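PDB 6OFQ: heme-binding protein A / AI-2 binding protein A from Helicobacter pylori SS1, which probably serves as a periplasmic peptide-binding protein of an ABC transporter and binds the peptide STSA. Local coordinates for residues Val100-Thr105 with Lys110-Ser115; Thr105-Lys110 with Phe214-Trp219. All blocks are in the same frame, centred on the assembly; numbering follows the deposited sequence.

Contact 1: residues Val100-Thr105 with Lys110-Ser115; sequences VYFHQT and KKVEFS
Val100 O takes the backbone N-H of Phe114 at 2.8 Å, and the CA of Glu113 lies beside the same oxygen in a C-H...O contact. Val112 O is used in the same way. It accepts the N-H of Phe102 at 3.0 Å, nearly in line with its C=O bond, and the CA of Tyr101 approaches it as well. The two segments run roughly antiparallel and bridge at the non-hydrogen-bonded pair Tyr101 and Glu113. This is a single bridge between two limbs of the loop that joins strand 91-96 to helix 116-127. Water 1 continues the link by accepting from Val100 N and donating to Phe114 O. On one side the aliphatic chain of Glu113 lies against the Tyr101 ring, with CB 3.5 Å from CE1 and CG over a face. Lys111 CG lies 3.5 Å from Tyr101 CD1, and the two side chains cross at about a right angle. Glu113 OE2 is hydrogen-bonded to Gly99 N. The other side is apolar. Phe102 CD2 touches Val112 CG2 at 3.8 Å, and Phe102 CE2 reaches Phe114 CB at 4.0 Å. Phe114 CG is anti to the backbone N (chi1 159°), which lays the ring alongside Val100. The backbone bonds set the register, so that buried Val100, Phe102, Val112 and Phe114 pack together while Tyr101, Lys111 and Glu113 keep the polar side.

Contact 2: residues Thr105-Lys110 with Phe214-Trp219; sequences TKYWNK and FKFFLW
Residues Thr105-Trp108 form a type I beta turn, which faces residues 214-219 of strand 214-220, the edge strand of a mixed five-stranded sheet within this chain. The backbones stay well apart, and the nearest CA atoms, those of Thr105 and Phe217, are 7.5 Å from each other. The turn is also an ST turn: Thr105 OG1 accepts the N-H of Tyr107 at 3.2 Å and, weakly, that of Trp108. Thr105 N in turn donates to Trp108 O at 2.9 Å. The strand carries a classic beta bulge, where Phe217 and Leu218 both face Ile226 of the next strand. The main contact between the segments is Tyr107 with Phe216, whose side chains cross at about a right angle. Tyr107 CG sits between its backbone N and carbonyl carbon (chi1 51°), a torsion that brings one ring face over Thr105 OG1, 3.0 Å from the plane. The far edge of the ring then meets Phe216, with CE2 3.8 Å from Phe216 CD1. Pro208 O binds the Tyr107 hydroxyl, fixing the end of the ring beside the strand. Thr105 adds a lighter touch, its CG2 lying 3.9 Å from Phe216 O. The closest approach is Tyr107 OH to Phe216 CD1, at 3.3 Å.

Both contacts use the loop between strand 91-96 and helix 116-127, and they share Thr105 and Lys110. Contact 1 closes that loop on itself. Contact 2 sets its turn against a strand 104 residues further along the chain. The first is larger, with 595 Å² buried against 188 Å², and has backbone hydrogen bonds across it. The second rests on side-chain packing: no hydrogen bond joins its two segments, and those of Thr105 OG1 lie within the turn. Each is partly buried, and neither lies near the centre of the chain. They also meet directly: Gln104 NE2 probably bonds Asn109 O, and His103 packs on Phe214 and Lys215, so residues 100-105 also border the strand.

Contact 1: residues Val100-Thr105 with Lys110-Ser115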
loop_
_atom_site.group_PDB
_atom_site.type_symbol
_atom_site.label_atom_id
_atom_site.label_comp_id
_atom_site.label_asym_id
_atom_site.label_seq_id
_atom_site.Cartn_x
_atom_site.Cartn_y
_atom_site.Cartn_z
ATOM N N VAL A 100 19.346 5.467 19.891
ATOM C CA VAL A 100 18.582 4.403 19.227
ATOM C C VAL A 100 19.646 3.547 18.576
ATOM O O VAL A 100 20.535 4.016 17.855
ATOM C CB VAL A 100 17.714 5.032 18.132
ATOM C CG1 VAL A 100 17.060 3.939 17.285
ATOM C CG2 VAL A 100 16.720 6.009 18.724
ATOM N N TYR A 101 19.487 2.225 18.700
ATOM C CA TYR A 101 20.401 1.282 18.119
ATOM C C TYR A 101 19.708 0.418 17.066
ATOM O O TYR A 101 18.540 0.029 17.276
ATOM C CB TYR A 101 21.034 0.394 19.203
ATOM C CG TYR A 101 21.983 1.239 20.055
ATOM C CD1 TYR A 101 23.285 1.404 19.628
ATOM C CD2 TYR A 101 21.560 1.912 21.179
ATOM C CE1 TYR A 101 24.176 2.250 20.247
ATOM C CE2 TYR A 101 22.428 2.783 21.822
ATOM C CZ TYR A 101 23.706 2.934 21.343
ATOM O OH TYR A 101 24.620 3.767 21.949
ATOM N N PHE A 102 20.455 0.060 16.025
ATOM C CA PHE A 102 19.997 -0.928 15.072
ATOM C C PHE A 102 20.015 -2.332 15.684
ATOM O O PHE A 102 20.833 -2.637 16.544
ATOM C CB PHE A 102 20.800 -0.892 13.782
ATOM C CG PHE A 102 20.466 0.270 12.885
ATOM C CD1 PHE A 102 19.392 0.213 12.030
ATOM C CD2 PHE A 102 21.257 1.422 12.968
ATOM C CE1 PHE A 102 19.082 1.297 11.206
ATOM C CE2 PHE A 102 20.944 2.493 12.137
ATOM C CZ PHE A 102 19.929 2.403 11.215
ATOM N N HIS A 103 19.149 -3.181 15.138
ATOM C CA HIS A 103 19.080 -4.574 15.628
ATOM C C HIS A 103 20.416 -5.314 15.555
ATOM O O HIS A 103 21.201 -5.096 14.662
ATOM C CB HIS A 103 18.147 -5.372 14.735
ATOM C CG HIS A 103 16.766 -4.818 14.712
ATOM N ND1 HIS A 103 15.996 -4.878 13.581
ATOM C CD2 HIS A 103 16.019 -4.229 15.663
ATOM C CE1 HIS A 103 14.839 -4.289 13.817
ATOM N NE2 HIS A 103 14.811 -3.909 15.080
ATOM N N GLN A 104 20.599 -6.259 16.465
ATOM C CA GLN A 104 21.682 -7.232 16.290
ATOM C C GLN A 104 21.049 -8.600 15.976
ATOM O O GLN A 104 20.077 -8.932 16.637
ATOM C CB GLN A 104 22.474 -7.314 17.583
ATOM C CG GLN A 104 23.376 -6.097 17.804
ATOM C CD GLN A 104 23.876 -6.072 19.243
ATOM O OE1 GLN A 104 23.088 -5.811 20.146
ATOM N NE2 GLN A 104 25.137 -6.490 19.476
ATOM N N THR A 105 21.616 -9.313 15.016
ATOM C CA THR A 105 21.081 -10.592 14.587
ATOM C C THR A 105 22.282 -11.515 14.399
ATOM O O THR A 105 23.436 -11.039 14.447
ATOM C CB THR A 105 20.393 -10.411 13.236
ATOM O OG1 THR A 105 21.383 -10.035 12.277
ATOM C CG2 THR A 105 19.232 -9.394 13.266
ATOM N N LYS A 110 27.272 -6.222 15.142
ATOM C CA LYS A 110 27.802 -4.971 15.651
ATOM C C LYS A 110 26.650 -4.127 16.187
ATOM O O LYS A 110 25.566 -4.154 15.598
ATOM C CB LYS A 110 28.530 -4.285 14.497
ATOM C CG LYS A 110 29.390 -3.098 14.898
ATOM C CD LYS A 110 29.989 -2.489 13.639
ATOM C CE LYS A 110 30.972 -1.365 13.931
ATOM N NZ LYS A 110 32.322 -1.932 14.174
ATOM N N LYS A 111 26.865 -3.485 17.332
ATOM C CA LYS A 111 25.868 -2.597 17.925
ATOM C C LYS A 111 26.148 -1.152 17.493
ATOM O O LYS A 111 27.171 -0.536 17.801
ATOM C CB LYS A 111 25.745 -2.693 19.447
ATOM C CG LYS A 111 24.567 -1.879 19.967
ATOM C CD LYS A 111 24.002 -2.271 21.330
ATOM C CE LYS A 111 22.487 -2.405 21.270
ATOM N NZ LYS A 111 21.728 -2.012 22.489
ATOM N N VAL A 112 25.269 -0.612 16.670
ATOM C CA VAL A 112 25.529 0.680 16.030
ATOM C C VAL A 112 24.371 1.611 16.268
ATOM O O VAL A 112 23.207 1.230 16.193
ATOM C CB VAL A 112 25.904 0.634 14.548
ATOM C CG1 VAL A 112 27.007 -0.398 14.318
ATOM C CG2 VAL A 112 24.779 0.230 13.650
ATOM N N GLU A 113 24.692 2.828 16.702
ATOM C CA GLU A 113 23.701 3.861 16.997
ATOM C C GLU A 113 23.274 4.560 15.695
ATOM O O GLU A 113 24.065 4.978 14.872
ATOM C CB GLU A 113 24.274 4.896 17.994
ATOM C CG GLU A 113 23.256 5.911 18.481
ATOM C CD GLU A 113 23.829 7.012 19.385
ATOM O OE1 GLU A 113 25.080 6.977 19.521
ATOM O OE2 GLU A 113 23.123 7.896 19.901
ATOM N N PHE A 114 21.949 4.694 15.550
ATOM C CA PHE A 114 21.306 5.463 14.483
ATOM C C PHE A 114 21.732 6.938 14.568
ATOM O O PHE A 114 21.800 7.525 15.640
ATOM C CB PHE A 114 19.785 5.327 14.655
ATOM C CG PHE A 114 18.987 6.423 13.987
ATOM C CD1 PHE A 114 18.897 6.498 12.617
ATOM C CD2 PHE A 114 18.374 7.386 14.755
ATOM C CE1 PHE A 114 18.245 7.553 11.993
ATOM C CE2 PHE A 114 17.638 8.402 14.149
ATOM C CZ PHE A 114 17.586 8.455 12.783
ATOM N N SER A 115 22.000 7.505 13.414
ATOM C CA SER A 115 22.349 8.900 13.327
ATOM C C SER A 115 21.972 9.426 11.946
ATOM O O SER A 115 21.481 8.721 11.041
ATOM C CB SER A 115 23.854 9.068 13.659
ATOM O OG SER A 115 24.635 8.565 12.610
HETATM O O HOH W 1 20.117 7.518 17.903
HETATM O O HOH W 2 23.464 -2.692 15.095
#

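Contact 2: residues Thr105-Lys110 with Phe214-Trp219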
loop_
_atom_site.group_PDB
_atom_site.type_symbol
_atom_site.label_atom_id
_atom_site.label_comp_id
_atom_site.label_asym_id
_atom_site.label_seq_id
_atom_site.Cartn_x
_atom_site.Cartn_y
_atom_site.Cartn_z
ATOM N N THR A 105 21.616 -9.313 15.016
ATOM C CA THR A 105 21.081 -10.592 14.587
ATOM C C THR A 105 22.282 -11.515 14.399
ATOM O O THR A 105 23.436 -11.039 14.447
ATOM C CB THR A 105 20.393 -10.411 13.236
ATOM O OG1 THR A 105 21.383 -10.035 12.277
ATOM C CG2 THR A 105 19.232 -9.394 13.266
ATOM N N LYS A 106 22.028 -12.719 13.897
ATOM C CA LYS A 106 23.183 -13.602 13.629
ATOM C C LYS A 106 24.063 -13.114 12.484
ATOM O O LYS A 106 25.262 -13.438 12.395
ATOM C CB LYS A 106 22.671 -15.036 13.422
ATOM C CG LYS A 106 22.167 -15.355 12.039
ATOM C CD LYS A 106 21.760 -16.834 11.960
ATOM C CE LYS A 106 20.932 -17.148 10.725
ATOM N NZ LYS A 106 20.930 -18.601 10.363
ATOM N N TYR A 107 23.526 -12.307 11.568
ATOM C CA TYR A 107 24.199 -11.840 10.375
ATOM C C TYR A 107 24.795 -10.413 10.506
ATOM O O TYR A 107 25.442 -9.916 9.575
ATOM C CB TYR A 107 23.330 -11.963 9.134
ATOM C CG TYR A 107 21.950 -11.351 9.312
ATOM C CD1 TYR A 107 21.751 -9.992 9.092
ATOM C CD2 TYR A 107 20.874 -12.143 9.646
ATOM C CE1 TYR A 107 20.505 -9.446 9.263
ATOM C CE2 TYR A 107 19.613 -11.608 9.729
ATOM C CZ TYR A 107 19.425 -10.243 9.573
ATOM O OH TYR A 107 18.149 -9.736 9.729
ATOM N N TRP A 108 24.403 -9.733 11.560
ATOM C CA TRP A 108 24.856 -8.387 11.880
ATOM C C TRP A 108 25.022 -8.281 13.394
ATOM O O TRP A 108 24.103 -8.026 14.182
ATOM C CB TRP A 108 23.915 -7.332 11.258
ATOM C CG TRP A 108 24.320 -5.937 11.624
ATOM C CD1 TRP A 108 23.645 -5.037 12.362
ATOM C CD2 TRP A 108 25.512 -5.249 11.211
ATOM N NE1 TRP A 108 24.307 -3.840 12.463
ATOM C CE2 TRP A 108 25.449 -3.938 11.737
ATOM C CE3 TRP A 108 26.623 -5.621 10.460
ATOM C CZ2 TRP A 108 26.470 -3.024 11.531
ATOM C CZ3 TRP A 108 27.643 -4.739 10.284
ATOM C CH2 TRP A 108 27.534 -3.440 10.790
ATOM N N ASN A 109 26.257 -8.505 13.856
ATOM C CA ASN A 109 26.451 -8.516 15.296
ATOM C C ASN A 109 26.904 -7.216 15.950
ATOM O O ASN A 109 26.906 -7.133 17.174
ATOM C CB ASN A 109 27.388 -9.690 15.684
ATOM C CG ASN A 109 27.801 -9.685 17.157
ATOM O OD1 ASN A 109 28.976 -9.427 17.473
ATOM N ND2 ASN A 109 26.852 -9.958 18.065
ATOM N N LYS A 110 27.272 -6.222 15.142
ATOM C CA LYS A 110 27.802 -4.971 15.651
ATOM C C LYS A 110 26.650 -4.127 16.187
ATOM O O LYS A 110 25.566 -4.154 15.598
ATOM C CB LYS A 110 28.530 -4.285 14.497
ATOM C CG LYS A 110 29.390 -3.098 14.898
ATOM C CD LYS A 110 29.989 -2.489 13.639
ATOM C CE LYS A 110 30.972 -1.365 13.931
ATOM N NZ LYS A 110 32.322 -1.932 14.174
ATOM N N PHE A 214 10.263 -5.070 16.382
ATOM C CA PHE A 214 10.659 -6.448 16.085
ATOM C C PHE A 214 11.872 -6.517 15.199
ATOM O O PHE A 214 12.102 -5.618 14.412
ATOM C CB PHE A 214 9.486 -7.214 15.437
ATOM C CG PHE A 214 8.270 -7.321 16.308
ATOM C CD1 PHE A 214 7.295 -6.338 16.246
ATOM C CD2 PHE A 214 8.090 -8.382 17.188
ATOM C CE1 PHE A 214 6.193 -6.416 17.055
ATOM C CE2 PHE A 214 6.978 -8.489 17.997
ATOM C CZ PHE A 214 6.029 -7.486 17.921
ATOM N N LYS A 215 12.604 -7.624 15.328
ATOM C CA LYS A 215 13.732 -7.853 14.451
ATOM C C LYS A 215 13.527 -9.123 13.655
ATOM O O LYS A 215 12.740 -9.994 14.061
ATOM C CB LYS A 215 15.046 -7.890 15.217
ATOM C CG LYS A 215 15.092 -9.010 16.229
ATOM C CD LYS A 215 16.289 -8.795 17.147
ATOM C CE LYS A 215 16.217 -9.826 18.264
ATOM N NZ LYS A 215 17.472 -9.579 19.013
ATOM N N PHE A 216 14.181 -9.204 12.510
ATOM C CA PHE A 216 14.094 -10.371 11.627
ATOM C C PHE A 216 14.818 -11.594 12.207
ATOM O O PHE A 216 15.922 -11.415 12.730
ATOM C CB PHE A 216 14.754 -9.984 10.314
ATOM C CG PHE A 216 14.816 -11.032 9.268
ATOM C CD1 PHE A 216 15.832 -11.971 9.245
ATOM C CD2 PHE A 216 13.918 -11.033 8.223
ATOM C CE1 PHE A 216 15.919 -12.934 8.233
ATOM C CE2 PHE A 216 14.038 -11.934 7.173
ATOM C CZ PHE A 216 15.026 -12.865 7.191
ATOM N N PHE A 217 14.162 -12.744 12.071
ATOM C CA PHE A 217 14.833 -14.036 12.356
ATOM C C PHE A 217 14.972 -14.905 11.142
ATOM O O PHE A 217 16.057 -15.470 10.914
ATOM C CB PHE A 217 14.196 -14.750 13.533
ATOM C CG PHE A 217 14.854 -16.045 13.890
ATOM C CD1 PHE A 217 16.088 -16.021 14.510
ATOM C CD2 PHE A 217 14.249 -17.228 13.568
ATOM C CE1 PHE A 217 16.729 -17.209 14.808
ATOM C CE2 PHE A 217 14.896 -18.417 13.856
ATOM C CZ PHE A 217 16.096 -18.386 14.520
ATOM N N LEU A 218 13.926 -15.125 10.373
ATOM C CA LEU A 218 13.963 -16.016 9.241
ATOM C C LEU A 218 12.945 -15.628 8.192
ATOM O O LEU A 218 11.875 -15.107 8.555
ATOM C CB LEU A 218 13.611 -17.404 9.822
ATOM C CG LEU A 218 13.311 -18.618 8.999
ATOM C CD1 LEU A 218 13.365 -19.741 10.014
ATOM C CD2 LEU A 218 11.878 -18.544 8.513
ATOM N N TRP A 219 13.262 -15.912 6.942
ATOM C CA TRP A 219 12.319 -15.791 5.843
ATOM C C TRP A 219 12.409 -17.037 4.972
ATOM O O TRP A 219 13.408 -17.236 4.273
ATOM C CB TRP A 219 12.620 -14.535 5.041
ATOM C CG TRP A 219 11.750 -14.268 3.813
ATOM C CD1 TRP A 219 10.488 -14.815 3.543
ATOM C CD2 TRP A 219 12.009 -13.337 2.788
ATOM N NE1 TRP A 219 10.010 -14.289 2.382
ATOM C CE2 TRP A 219 10.911 -13.349 1.916
ATOM C CE3 TRP A 219 13.074 -12.440 2.544
ATOM C CZ2 TRP A 219 10.832 -12.478 0.825
ATOM C CZ3 TRP A 219 12.990 -11.611 1.437
ATOM C CH2 TRP A 219 11.931 -11.674 0.566
#